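Local coordinates for uncharacterized protein (Thermus thermophilus HB8, PDB 6SCE) that acts as a Type III CRISPR defence DNA nuclease that is switched on by cyclic oligoadenylate, at residues A3-C8 against V31-F36; P188-V193 against S210-E215; M204-L209 against R251-E256; G291-A296 against E316-T321. One frame throughout, in Å; residues are numbered along the deposited sequence.

How the contacts relate
Contacts 1 and 4 are built alike: each joins neighbouring parallel strands of a separate seven-stranded sheet, is buried, and relies on backbone hydrogen bonds with mostly apolar side chains on the two faces. Their centres lie 38 Å apart. Contacts 2 and 3 instead use successive turns of a shared element, helix 206-220, contact 3 its first turn and contact 2 the next. Contact 2 is a buried aromatic cluster against strand 187-192, whereas contact 3, only partly buried, pairs the helix start with helix 240-257 through a tryptophan and a salt bridge. The two touch: W192 of contact 2 packs on M204, A208 and L209 of contact 3. Side-chain polar bonds therefore matter in contacts 2 and 3, backbone bonds in 1 and 4.

Contact 1 (A3-C8 against V31-F36); sequences APVYLC and VAKAVF
Y6 and A34 sit side by side in a parallel pair of strands, the two strands of a beta-alpha-beta crossover that runs through helix 15-28 in a Rossmann-like sheet. The backbone bonds step along the pair: A32 N gives to P4 O, Y6 N to K33 O at 3.1 Å, V35 N to Y6 O at 2.8 Å and C8 N to V35 O.

One face is aromatic. The Y6 ring, its CG anti to the backbone N (chi1 -175°), brings its edge to the small CB of A34, CD2 standing 4.0 Å from it, and CE2 meets F36 CE1 at 4.1 Å. C8 CB lies over a face of the Y6 ring, toward its rim. A17 O and N84 ND2 hold the polar end of Y6, so a tyrosine's hydroxyl has two partners here. F36, with CG beside its own N (chi1 -65°), swings its ring back to C8. Replacing F36 with an alanine would probably take from C8 CB and SG, and from Y6 CE2, the ring they lean on, opening a gap at this end of the face.

On the face of V5, L7, K33 and V35 the contacts are aliphatic, and beta-branched valines suit extended strands. L7 and V35 point the same way, CD2 of L7 reaching V35 CB at 3.7 Å, while V5 rests its methyls on K33 CG.

C8 CB lies 3.7 Å from F36 CD1, and C8 SG approaches the edge of that ring, 5.1 Å from its centroid.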
loop_
_atom_site.group_PDB
_atom_site.type_symbol
_atom_site.label_atom_id
_atom_site.label_comp_id
_atom_site.label_asym_id
_atom_site.label_seq_id
_atom_site.Cartn_x
_atom_site.Cartn_y
_atom_site.Cartn_z
ATOM N N ALA A 3 24.053 29.397 12.544
ATOM C CA ALA A 3 22.645 28.948 12.244
ATOM C C ALA A 3 22.601 27.420 12.107
ATOM O O ALA A 3 23.558 26.805 11.636
ATOM C CB ALA A 3 22.113 29.605 10.982
ATOM N N PRO A 4 21.485 26.803 12.499
ATOM C CA PRO A 4 21.399 25.328 12.438
ATOM C C PRO A 4 21.306 24.780 11.010
ATOM O O PRO A 4 20.944 25.515 10.070
ATOM C CB PRO A 4 20.125 25.047 13.220
ATOM C CG PRO A 4 19.273 26.219 12.871
ATOM C CD PRO A 4 20.219 27.388 12.942
ATOM N N VAL A 5 21.632 23.492 10.848
ATOM C CA VAL A 5 21.556 22.838 9.558
ATOM C C VAL A 5 20.432 21.790 9.653
ATOM O O VAL A 5 20.277 21.117 10.666
ATOM C CB VAL A 5 22.896 22.205 9.138
ATOM C CG1 VAL A 5 22.745 21.301 7.937
ATOM C CG2 VAL A 5 23.934 23.297 8.835
ATOM N N TYR A 6 19.635 21.728 8.603
ATOM C CA TYR A 6 18.553 20.764 8.498
ATOM C C TYR A 6 19.042 19.602 7.712
ATOM O O TYR A 6 19.386 19.750 6.554
ATOM C CB TYR A 6 17.355 21.407 7.794
ATOM C CG TYR A 6 16.095 20.579 7.704
ATOM C CD1 TYR A 6 15.613 19.866 8.785
ATOM C CD2 TYR A 6 15.362 20.563 6.538
ATOM C CE1 TYR A 6 14.425 19.138 8.698
ATOM C CE2 TYR A 6 14.178 19.845 6.444
ATOM C CZ TYR A 6 13.725 19.132 7.510
ATOM O OH TYR A 6 12.519 18.463 7.387
ATOM N N LEU A 7 19.030 18.425 8.336
ATOM C CA LEU A 7 19.341 17.142 7.675
ATOM C C LEU A 7 18.057 16.316 7.553
ATOM O O LEU A 7 17.393 16.074 8.547
ATOM C CB LEU A 7 20.329 16.340 8.528
ATOM C CG LEU A 7 21.684 17.050 8.810
ATOM C CD1 LEU A 7 22.623 16.102 9.514
ATOM C CD2 LEU A 7 22.326 17.595 7.567
ATOM N N CYS A 8 17.733 15.860 6.357
ATOM C CA CYS A 8 16.377 15.335 6.112
ATOM C C CYS A 8 16.349 14.204 5.100
ATOM O O CYS A 8 16.697 14.377 3.936
ATOM C CB CYS A 8 15.528 16.501 5.631
ATOM S SG CYS A 8 13.748 16.199 5.467
ATOM N N VAL A 31 17.682 28.683 8.846
ATOM C CA VAL A 31 18.661 27.595 8.740
ATOM C C VAL A 31 19.788 28.002 7.802
ATOM O O VAL A 31 19.547 28.671 6.814
ATOM C CB VAL A 31 18.057 26.198 8.294
ATOM C CG1 VAL A 31 16.768 25.901 9.040
ATOM C CG2 VAL A 31 17.862 26.115 6.806
ATOM N N ALA A 32 21.004 27.537 8.071
ATOM C CA ALA A 32 22.135 27.820 7.181
ATOM C C ALA A 32 21.948 27.133 5.845
ATOM O O ALA A 32 22.267 27.687 4.789
ATOM C CB ALA A 32 23.455 27.386 7.830
ATOM N N LYS A 33 21.426 25.907 5.874
ATOM C CA LYS A 33 21.207 25.164 4.649
ATOM C C LYS A 33 20.453 23.887 4.996
ATOM O O LYS A 33 20.330 23.543 6.160
ATOM C CB LYS A 33 22.528 24.788 3.962
ATOM C CG LYS A 33 23.425 23.900 4.806
ATOM C CD LYS A 33 24.624 23.392 4.019
ATOM C CE LYS A 33 25.497 22.524 4.914
ATOM N NZ LYS A 33 26.645 21.956 4.159
ATOM N N ALA A 34 19.952 23.223 3.982
ATOM C CA ALA A 34 19.258 21.949 4.197
ATOM C C ALA A 34 19.978 20.927 3.357
ATOM O O ALA A 34 20.388 21.218 2.248
ATOM C CB ALA A 34 17.808 22.045 3.771
ATOM N N VAL A 35 20.147 19.733 3.906
ATOM C CA VAL A 35 20.739 18.640 3.179
ATOM C C VAL A 35 19.690 17.530 3.102
ATOM O O VAL A 35 19.198 17.080 4.131
ATOM C CB VAL A 35 22.007 18.104 3.895
ATOM C CG1 VAL A 35 22.642 16.980 3.098
ATOM C CG2 VAL A 35 23.036 19.210 4.133
ATOM N N PHE A 36 19.390 17.094 1.899
ATOM C CA PHE A 36 18.411 16.052 1.689
ATOM C C PHE A 36 19.075 14.757 1.253
ATOM O O PHE A 36 19.785 14.729 0.267
ATOM C CB PHE A 36 17.408 16.486 0.661
ATOM C CG PHE A 36 16.599 17.649 1.124
ATOM C CD1 PHE A 36 15.636 17.479 2.100
ATOM C CD2 PHE A 36 16.884 18.921 0.678
ATOM C CE1 PHE A 36 14.904 18.568 2.580
ATOM C CE2 PHE A 36 16.173 20.013 1.152
ATOM C CZ PHE A 36 15.192 19.847 2.109
#

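Contact 2 (P188-V193 against S210-E215); sequences PYWYWV and SAFSGE
A single phenylalanine, F212, is gripped between two tryptophans of one strand, W190 on one face of its ring and W192 on the other. The two grips differ. The five-membered ring of W190 lies in an offset stack, centroids 4.2 Å apart and planes at 17°, with CD1 of W190 only 3.3 Å from F212 CZ. W192 comes edge-on instead: its six-membered ring points an edge at the phenyl face, planes at 70°, with CE3 of W192 3.7 Å from F212 CG. Its CB also makes an off-centre CH-pi contact with the same ring.

Since W190 and W192 are two apart in an extended strand, their side chains can flank one ring that projects from the helix, and F212, with CG anti to its N (chi1 -166°), reaches between them.

W190 is also tied by its polar edge. NE1 donates to E215 OE1 at 2.9 Å, in the indole plane yet meeting the carboxylate from above its own plane. The stretched E215 chain, about one helical turn beyond F212, carries the acceptor there, and this bond should fix the rotation of the indole over the phenyl ring. W192 NE1 is answered by H231 NE2.

The cluster lies between strand 187-192 and helix 206-220, which run nearly antiparallel in the beta-alpha-beta unit that continues into strand 225-229; W190 also packs on A216 and L219 of the helix, F212 on V228 of that strand.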
loop_
_atom_site.group_PDB
_atom_site.type_symbol
_atom_site.label_atom_id
_atom_site.label_comp_id
_atom_site.label_asym_id
_atom_site.label_seq_id
_atom_site.Cartn_x
_atom_site.Cartn_y
_atom_site.Cartn_z
ATOM N N PRO A 188 -4.244 16.623 4.031
ATOM C CA PRO A 188 -5.071 16.693 2.846
ATOM C C PRO A 188 -6.157 15.635 2.821
ATOM O O PRO A 188 -5.928 14.491 3.224
ATOM C CB PRO A 188 -4.069 16.430 1.722
ATOM C CG PRO A 188 -3.117 15.466 2.348
ATOM C CD PRO A 188 -3.075 15.744 3.807
ATOM N N TYR A 189 -7.291 16.030 2.251
ATOM C CA TYR A 189 -8.482 15.196 2.091
ATOM C C TYR A 189 -9.061 15.481 0.714
ATOM O O TYR A 189 -9.040 16.619 0.258
ATOM C CB TYR A 189 -9.527 15.530 3.160
ATOM C CG TYR A 189 -9.025 15.363 4.570
ATOM C CD1 TYR A 189 -8.284 16.365 5.183
ATOM C CD2 TYR A 189 -9.277 14.208 5.285
ATOM C CE1 TYR A 189 -7.799 16.222 6.466
ATOM C CE2 TYR A 189 -8.812 14.054 6.587
ATOM C CZ TYR A 189 -8.067 15.063 7.170
ATOM O OH TYR A 189 -7.578 14.897 8.444
ATOM N N TRP A 190 -9.535 14.443 0.042
ATOM C CA TRP A 190 -10.195 14.563 -1.263
ATOM C C TRP A 190 -11.637 14.108 -0.970
ATOM O O TRP A 190 -11.879 12.971 -0.603
ATOM C CB TRP A 190 -9.504 13.676 -2.268
ATOM C CG TRP A 190 -9.996 13.730 -3.692
ATOM C CD1 TRP A 190 -10.321 12.666 -4.472
ATOM C CD2 TRP A 190 -10.205 14.894 -4.499
ATOM N NE1 TRP A 190 -10.724 13.082 -5.726
ATOM C CE2 TRP A 190 -10.667 14.450 -5.765
ATOM C CE3 TRP A 190 -10.057 16.260 -4.276
ATOM C CZ2 TRP A 190 -10.975 15.327 -6.801
ATOM C CZ3 TRP A 190 -10.367 17.148 -5.313
ATOM C CH2 TRP A 190 -10.805 16.672 -6.563
ATOM N N TYR A 191 -12.548 15.058 -1.047
ATOM C CA TYR A 191 -13.903 14.896 -0.518
ATOM C C TYR A 191 -14.900 14.896 -1.671
ATOM O O TYR A 191 -14.954 15.818 -2.470
ATOM C CB TYR A 191 -14.177 16.018 0.458
ATOM C CG TYR A 191 -15.511 15.982 1.163
ATOM C CD1 TYR A 191 -16.635 16.589 0.603
ATOM C CD2 TYR A 191 -15.645 15.395 2.401
ATOM C CE1 TYR A 191 -17.864 16.593 1.262
ATOM C CE2 TYR A 191 -16.879 15.381 3.053
ATOM C CZ TYR A 191 -17.965 16.007 2.483
ATOM O OH TYR A 191 -19.164 15.979 3.158
ATOM N N TRP A 192 -15.690 13.834 -1.724
ATOM C CA TRP A 192 -16.610 13.541 -2.843
ATOM C C TRP A 192 -17.797 14.487 -2.771
ATOM O O TRP A 192 -18.418 14.628 -1.725
ATOM C CB TRP A 192 -17.045 12.090 -2.700
ATOM C CG TRP A 192 -18.165 11.508 -3.549
ATOM C CD1 TRP A 192 -19.488 11.821 -3.483
ATOM C CD2 TRP A 192 -18.053 10.434 -4.497
ATOM N NE1 TRP A 192 -20.201 11.028 -4.354
ATOM C CE2 TRP A 192 -19.347 10.163 -4.981
ATOM C CE3 TRP A 192 -16.994 9.668 -4.969
ATOM C CZ2 TRP A 192 -19.606 9.155 -5.939
ATOM C CZ3 TRP A 192 -17.240 8.684 -5.912
ATOM C CH2 TRP A 192 -18.551 8.436 -6.388
ATOM N N VAL A 193 -18.078 15.145 -3.884
ATOM C CA VAL A 193 -19.236 16.033 -3.989
ATOM C C VAL A 193 -19.934 15.711 -5.302
ATOM O O VAL A 193 -19.304 15.374 -6.317
ATOM C CB VAL A 193 -18.856 17.533 -3.924
ATOM C CG1 VAL A 193 -18.380 17.885 -2.528
ATOM C CG2 VAL A 193 -17.816 17.891 -4.967
ATOM N N SER A 210 -13.526 3.373 -7.012
ATOM C CA SER A 210 -12.134 2.993 -7.171
ATOM C C SER A 210 -11.336 4.117 -7.773
ATOM O O SER A 210 -10.211 4.425 -7.316
ATOM C CB SER A 210 -11.996 1.695 -8.006
ATOM O OG SER A 210 -12.392 1.855 -9.339
ATOM N N ALA A 211 -11.901 4.775 -8.780
ATOM C CA ALA A 211 -11.206 5.877 -9.414
ATOM C C ALA A 211 -10.976 7.050 -8.437
ATOM O O ALA A 211 -9.961 7.738 -8.524
ATOM C CB ALA A 211 -11.949 6.338 -10.652
ATOM N N PHE A 212 -11.921 7.263 -7.523
ATOM C CA PHE A 212 -11.839 8.354 -6.562
ATOM C C PHE A 212 -10.681 8.135 -5.585
ATOM O O PHE A 212 -10.002 9.067 -5.210
ATOM C CB PHE A 212 -13.155 8.475 -5.780
ATOM C CG PHE A 212 -13.284 9.744 -5.020
ATOM C CD1 PHE A 212 -13.543 10.929 -5.683
ATOM C CD2 PHE A 212 -13.085 9.767 -3.646
ATOM C CE1 PHE A 212 -13.674 12.113 -4.995
ATOM C CE2 PHE A 212 -13.189 10.955 -2.953
ATOM C CZ PHE A 212 -13.477 12.131 -3.625
ATOM N N SER A 213 -10.491 6.897 -5.170
ATOM C CA SER A 213 -9.389 6.546 -4.324
ATOM C C SER A 213 -8.032 6.776 -5.015
ATOM O O SER A 213 -7.132 7.397 -4.458
ATOM C CB SER A 213 -9.517 5.116 -3.873
ATOM O OG SER A 213 -8.262 4.710 -3.387
ATOM N N GLY A 214 -7.890 6.321 -6.244
ATOM C CA GLY A 214 -6.653 6.579 -7.002
ATOM C C GLY A 214 -6.421 8.069 -7.209
ATOM O O GLY A 214 -5.285 8.570 -7.107
ATOM N N GLU A 215 -7.499 8.798 -7.452
ATOM C CA GLU A 215 -7.426 10.233 -7.657
ATOM C C GLU A 215 -6.934 10.973 -6.414
ATOM O O GLU A 215 -6.122 11.912 -6.505
ATOM C CB GLU A 215 -8.804 10.728 -8.050
ATOM C CG GLU A 215 -8.879 12.129 -8.534
ATOM C CD GLU A 215 -10.273 12.490 -9.008
ATOM O OE1 GLU A 215 -11.292 12.053 -8.392
ATOM O OE2 GLU A 215 -10.337 13.275 -9.965
#

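Contact 3 (M204-L209 against R251-E256); sequences MSRKAL and RAWARE
R206 stands close to W253, their CA atoms 6.1 Å apart, and the CA of L209 is nearest that of A254, at 6.7 Å, so the first turn of helix 206-220 is laid against the last part of helix 240-257. S205 is the N-cap of the first helix: its OG accepts from A208 N at 2.9 Å, holding the turn that presents R206.

W253 carries the contact with its broad indole, a surface that several groups can share. R206 CB sits over the six-membered ring, 3.9 Å from its centroid in a CH-pi contact, and M204 O lies at the ring edge near its plane, 3.4 Å from CZ3. Beyond CB the arginine chain turns sharply at chi3 (-95°), bringing the guanidinium across W253 NE1, its plane tilted 50° from the indole, so the groups do not stack.

That bend also sends R206 NH2 to E256 OE2, a salt bridge of 2.8 Å whose N-H...O angle is only 135°. R206 NH2 is also hydrogen-bonded to Y257 OH, and both oxygens of E256 have partners beyond the arginine, T540 OG1 at OE2 and Y434 OH at OE1. At the indole edge, near its plane, L209 CD1 meets W253 CB at 3.8 Å.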
loop_
_atom_site.group_PDB
_atom_site.type_symbol
_atom_site.label_atom_id
_atom_site.label_comp_id
_atom_site.label_asym_id
_atom_site.label_seq_id
_atom_site.Cartn_x
_atom_site.Cartn_y
_atom_site.Cartn_z
HETATM N N MSE A 204 -24.077 4.595 -6.544
HETATM C CA MSE A 204 -22.606 4.807 -6.550
HETATM C C MSE A 204 -21.999 3.597 -7.197
HETATM O O MSE A 204 -22.398 2.473 -6.880
HETATM C CB MSE A 204 -22.073 4.869 -5.138
HETATM C CG MSE A 204 -22.863 5.836 -4.284
HETATM SE SE MSE A 204 -22.086 6.129 -2.502
HETATM C CE MSE A 204 -21.004 7.714 -2.981
ATOM N N SER A 205 -21.047 3.777 -8.109
ATOM C CA SER A 205 -20.467 2.611 -8.780
ATOM C C SER A 205 -19.133 2.191 -8.227
ATOM O O SER A 205 -18.391 2.992 -7.641
ATOM C CB SER A 205 -20.358 2.840 -10.276
ATOM O OG SER A 205 -19.403 3.820 -10.589
ATOM N N ARG A 206 -18.832 0.911 -8.426
ATOM C CA ARG A 206 -17.528 0.376 -8.120
ATOM C C ARG A 206 -16.467 1.159 -8.901
ATOM O O ARG A 206 -15.435 1.506 -8.335
ATOM C CB ARG A 206 -17.476 -1.117 -8.460
ATOM C CG ARG A 206 -16.200 -1.809 -8.042
ATOM C CD ARG A 206 -16.014 -3.154 -8.741
ATOM N NE ARG A 206 -16.485 -4.302 -7.958
ATOM C CZ ARG A 206 -15.910 -4.771 -6.846
ATOM N NH1 ARG A 206 -16.418 -5.833 -6.239
ATOM N NH2 ARG A 206 -14.839 -4.183 -6.318
ATOM N N LYS A 207 -16.741 1.465 -10.174
ATOM C CA LYS A 207 -15.809 2.220 -11.013
ATOM C C LYS A 207 -15.526 3.611 -10.420
ATOM O O LYS A 207 -14.373 4.012 -10.333
ATOM C CB LYS A 207 -16.333 2.394 -12.442
ATOM C CG LYS A 207 -16.478 1.105 -13.241
ATOM N N ALA A 208 -16.569 4.336 -10.013
ATOM C CA ALA A 208 -16.377 5.699 -9.521
ATOM C C ALA A 208 -15.666 5.698 -8.156
ATOM O O ALA A 208 -14.820 6.559 -7.906
ATOM C CB ALA A 208 -17.695 6.464 -9.430
ATOM N N LEU A 209 -16.009 4.752 -7.287
ATOM C CA LEU A 209 -15.355 4.635 -5.985
ATOM C C LEU A 209 -13.871 4.297 -6.114
ATOM O O LEU A 209 -13.033 4.925 -5.465
ATOM C CB LEU A 209 -16.042 3.619 -5.112
ATOM C CG LEU A 209 -17.413 4.056 -4.618
ATOM C CD1 LEU A 209 -18.081 2.876 -3.938
ATOM C CD2 LEU A 209 -17.351 5.263 -3.693
ATOM N N ARG A 251 -20.281 -0.330 1.003
ATOM C CA ARG A 251 -19.358 -0.533 2.094
ATOM C C ARG A 251 -18.215 -1.477 1.669
ATOM O O ARG A 251 -17.049 -1.226 1.985
ATOM C CB ARG A 251 -20.071 -1.130 3.308
ATOM C CG ARG A 251 -21.045 -0.191 4.010
ATOM C CD ARG A 251 -20.353 0.864 4.850
ATOM N NE ARG A 251 -19.732 0.325 6.062
ATOM C CZ ARG A 251 -18.923 1.016 6.870
ATOM N NH1 ARG A 251 -18.621 2.289 6.616
ATOM N NH2 ARG A 251 -18.411 0.428 7.948
ATOM N N ALA A 252 -18.563 -2.543 0.970
ATOM C CA ALA A 252 -17.566 -3.534 0.527
ATOM C C ALA A 252 -16.596 -2.890 -0.481
ATOM O O ALA A 252 -15.390 -3.012 -0.356
ATOM C CB ALA A 252 -18.261 -4.725 -0.083
ATOM N N TRP A 253 -17.145 -2.178 -1.456
ATOM C CA TRP A 253 -16.334 -1.454 -2.418
ATOM C C TRP A 253 -15.412 -0.423 -1.765
ATOM O O TRP A 253 -14.229 -0.343 -2.108
ATOM C CB TRP A 253 -17.219 -0.818 -3.464
ATOM C CG TRP A 253 -18.011 -1.803 -4.250
ATOM C CD1 TRP A 253 -17.748 -3.131 -4.395
ATOM C CD2 TRP A 253 -19.199 -1.545 -5.006
ATOM N NE1 TRP A 253 -18.691 -3.710 -5.200
ATOM C CE2 TRP A 253 -19.596 -2.761 -5.589
ATOM C CE3 TRP A 253 -19.970 -0.410 -5.235
ATOM C CZ2 TRP A 253 -20.740 -2.878 -6.385
ATOM C CZ3 TRP A 253 -21.117 -0.523 -6.042
ATOM C CH2 TRP A 253 -21.474 -1.741 -6.614
ATOM N N ALA A 254 -15.933 0.350 -0.814
ATOM C CA ALA A 254 -15.148 1.363 -0.122
ATOM C C ALA A 254 -13.991 0.758 0.664
ATOM O O ALA A 254 -12.881 1.303 0.656
ATOM C CB ALA A 254 -16.019 2.187 0.805
ATOM N N ARG A 255 -14.251 -0.344 1.363
ATOM C CA ARG A 255 -13.185 -1.025 2.064
ATOM C C ARG A 255 -12.119 -1.522 1.068
ATOM O O ARG A 255 -10.935 -1.336 1.308
ATOM C CB ARG A 255 -13.720 -2.186 2.896
ATOM C CG ARG A 255 -12.635 -2.849 3.740
ATOM C CD ARG A 255 -13.179 -3.975 4.601
ATOM N NE ARG A 255 -13.547 -3.519 5.940
ATOM C CZ ARG A 255 -13.890 -4.329 6.941
ATOM N NH1 ARG A 255 -13.915 -5.651 6.770
ATOM N NH2 ARG A 255 -14.211 -3.818 8.123
ATOM N N GLU A 256 -12.563 -2.103 -0.040
ATOM C CA GLU A 256 -11.667 -2.665 -1.039
ATOM C C GLU A 256 -10.734 -1.635 -1.668
ATOM O O GLU A 256 -9.556 -1.919 -1.878
ATOM C CB GLU A 256 -12.462 -3.380 -2.107
ATOM C CG GLU A 256 -11.596 -3.983 -3.208
ATOM C CD GLU A 256 -12.185 -5.233 -3.768
ATOM O OE1 GLU A 256 -12.269 -6.220 -2.995
ATOM O OE2 GLU A 256 -12.554 -5.225 -4.972
#

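Contact 4 (G291-A296 against E316-T321); sequences GPLLLA and EVYLLT
L294 O is met twice by the neighbouring strand: Y318 N donates to L294 O at 2.8 Å, and V317 CA makes a CA-H...O contact with L294 O at 3.2 Å. The bonds continue along the pair in both directions, L294 N bonding to E316 O, A296 N to Y318 O and L320 N to A296 O, while the first link, E316 N to P292 O, is weak.

On one face L293, L295 and Y318 pack together. Y318, its CG beside the backbone N (chi1 -69°), lays the CD1-CE1 side of its ring along the two leucines: L295 CD2 lies 3.6 Å from Y318 CD1, and L293 CG stands at the ring edge, 4.0 Å from CE1. The hydroxyl reaches P286 O. An alanine in place of Y318 is likely to leave both leucines without their ring partner and P286 O without its hydroxyl. The other face is wholly aliphatic: L294 CB meets V317 CG2, the two side chains pointing the same way, and the small A296 leaves room for L319, whose CD2 lies 4.2 Å from A296 CB.

T321, at the end of its strand, packs on an adenine base of the bound RNA. Two strands linked through helix 303-312 form a beta-alpha-beta unit, as in Rossmann-like CARF domains.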
loop_
_atom_site.group_PDB
_atom_site.type_symbol
_atom_site.label_atom_id
_atom_site.label_comp_id
_atom_site.label_asym_id
_atom_site.label_seq_id
_atom_site.Cartn_x
_atom_site.Cartn_y
_atom_site.Cartn_z
ATOM N N GLY A 291 10.126 -20.276 20.950
ATOM C CA GLY A 291 10.712 -19.588 19.814
ATOM C C GLY A 291 10.611 -20.404 18.543
ATOM O O GLY A 291 10.267 -21.589 18.606
ATOM N N PRO A 292 10.906 -19.806 17.385
ATOM C CA PRO A 292 11.238 -18.376 17.244
ATOM C C PRO A 292 10.034 -17.443 17.432
ATOM O O PRO A 292 8.869 -17.867 17.326
ATOM C CB PRO A 292 11.717 -18.269 15.789
ATOM C CG PRO A 292 11.958 -19.657 15.325
ATOM C CD PRO A 292 11.044 -20.529 16.113
ATOM N N LEU A 293 10.335 -16.182 17.702
ATOM C CA LEU A 293 9.361 -15.116 17.816
ATOM C C LEU A 293 9.462 -14.193 16.621
ATOM O O LEU A 293 10.561 -13.941 16.119
ATOM C CB LEU A 293 9.685 -14.231 19.004
ATOM C CG LEU A 293 9.123 -14.532 20.368
ATOM C CD1 LEU A 293 9.469 -15.932 20.779
ATOM C CD2 LEU A 293 9.689 -13.525 21.345
ATOM N N LEU A 294 8.320 -13.665 16.216
ATOM C CA LEU A 294 8.260 -12.567 15.239
ATOM C C LEU A 294 7.505 -11.421 15.876
ATOM O O LEU A 294 6.385 -11.597 16.359
ATOM C CB LEU A 294 7.562 -12.996 13.967
ATOM C CG LEU A 294 7.304 -11.922 12.898
ATOM C CD1 LEU A 294 8.614 -11.254 12.486
ATOM C CD2 LEU A 294 6.599 -12.527 11.701
ATOM N N LEU A 295 8.128 -10.254 15.876
ATOM C CA LEU A 295 7.506 -9.017 16.305
ATOM C C LEU A 295 7.295 -8.134 15.077
ATOM O O LEU A 295 8.206 -7.958 14.284
ATOM C CB LEU A 295 8.397 -8.277 17.281
ATOM C CG LEU A 295 9.122 -9.082 18.348
ATOM C CD1 LEU A 295 9.935 -8.131 19.211
ATOM C CD2 LEU A 295 8.152 -9.883 19.152
ATOM N N ALA A 296 6.091 -7.601 14.931
ATOM C CA ALA A 296 5.767 -6.774 13.782
ATOM C C ALA A 296 4.631 -5.816 14.075
ATOM O O ALA A 296 3.778 -6.086 14.951
ATOM C CB ALA A 296 5.387 -7.653 12.591
ATOM N N GLU A 316 5.532 -18.028 17.887
ATOM C CA GLU A 316 4.726 -16.967 18.491
ATOM C C GLU A 316 4.965 -15.656 17.726
ATOM O O GLU A 316 6.095 -15.354 17.333
ATOM C CB GLU A 316 5.073 -16.740 19.969
ATOM C CG GLU A 316 4.960 -17.983 20.840
ATOM C CD GLU A 316 4.838 -17.691 22.321
ATOM O OE1 GLU A 316 4.160 -16.722 22.724
ATOM O OE2 GLU A 316 5.409 -18.467 23.102
ATOM N N VAL A 317 3.893 -14.914 17.520
ATOM C CA VAL A 317 3.958 -13.652 16.831
ATOM C C VAL A 317 3.301 -12.603 17.701
ATOM O O VAL A 317 2.274 -12.848 18.331
ATOM C CB VAL A 317 3.358 -13.730 15.414
ATOM C CG1 VAL A 317 1.889 -14.105 15.439
ATOM C CG2 VAL A 317 3.545 -12.403 14.691
ATOM N N TYR A 318 3.921 -11.440 17.761
ATOM C CA TYR A 318 3.386 -10.317 18.501
ATOM C C TYR A 318 3.093 -9.226 17.506
ATOM O O TYR A 318 4.003 -8.833 16.792
ATOM C CB TYR A 318 4.407 -9.806 19.498
ATOM C CG TYR A 318 4.668 -10.758 20.658
ATOM C CD1 TYR A 318 5.495 -11.854 20.501
ATOM C CD2 TYR A 318 4.103 -10.529 21.916
ATOM C CE1 TYR A 318 5.746 -12.722 21.562
ATOM C CE2 TYR A 318 4.336 -11.393 22.973
ATOM C CZ TYR A 318 5.155 -12.488 22.798
ATOM O OH TYR A 318 5.415 -13.352 23.856
ATOM N N LEU A 319 1.834 -8.810 17.428
ATOM C CA LEU A 319 1.342 -7.885 16.425
ATOM C C LEU A 319 0.770 -6.650 17.097
ATOM O O LEU A 319 -0.127 -6.768 17.927
ATOM C CB LEU A 319 0.270 -8.548 15.555
ATOM C CG LEU A 319 0.657 -9.789 14.774
ATOM C CD1 LEU A 319 -0.528 -10.430 14.085
ATOM C CD2 LEU A 319 1.757 -9.429 13.769
ATOM N N LEU A 320 1.295 -5.468 16.766
ATOM C CA LEU A 320 0.803 -4.210 17.303
ATOM C C LEU A 320 0.322 -3.305 16.215
ATOM O O LEU A 320 0.976 -3.174 15.191
ATOM C CB LEU A 320 1.913 -3.489 18.080
ATOM C CG LEU A 320 2.497 -4.188 19.300
ATOM C CD1 LEU A 320 3.592 -3.342 19.961
ATOM C CD2 LEU A 320 1.416 -4.505 20.296
ATOM N N THR A 321 -0.819 -2.657 16.420
ATOM C CA THR A 321 -1.241 -1.606 15.512
ATOM C C THR A 321 -2.245 -0.666 16.179
ATOM O O THR A 321 -2.459 -0.725 17.388
ATOM C CB THR A 321 -1.745 -2.152 14.153
ATOM O OG1 THR A 321 -1.762 -1.077 13.199
ATOM C CG2 THR A 321 -3.100 -2.802 14.270
#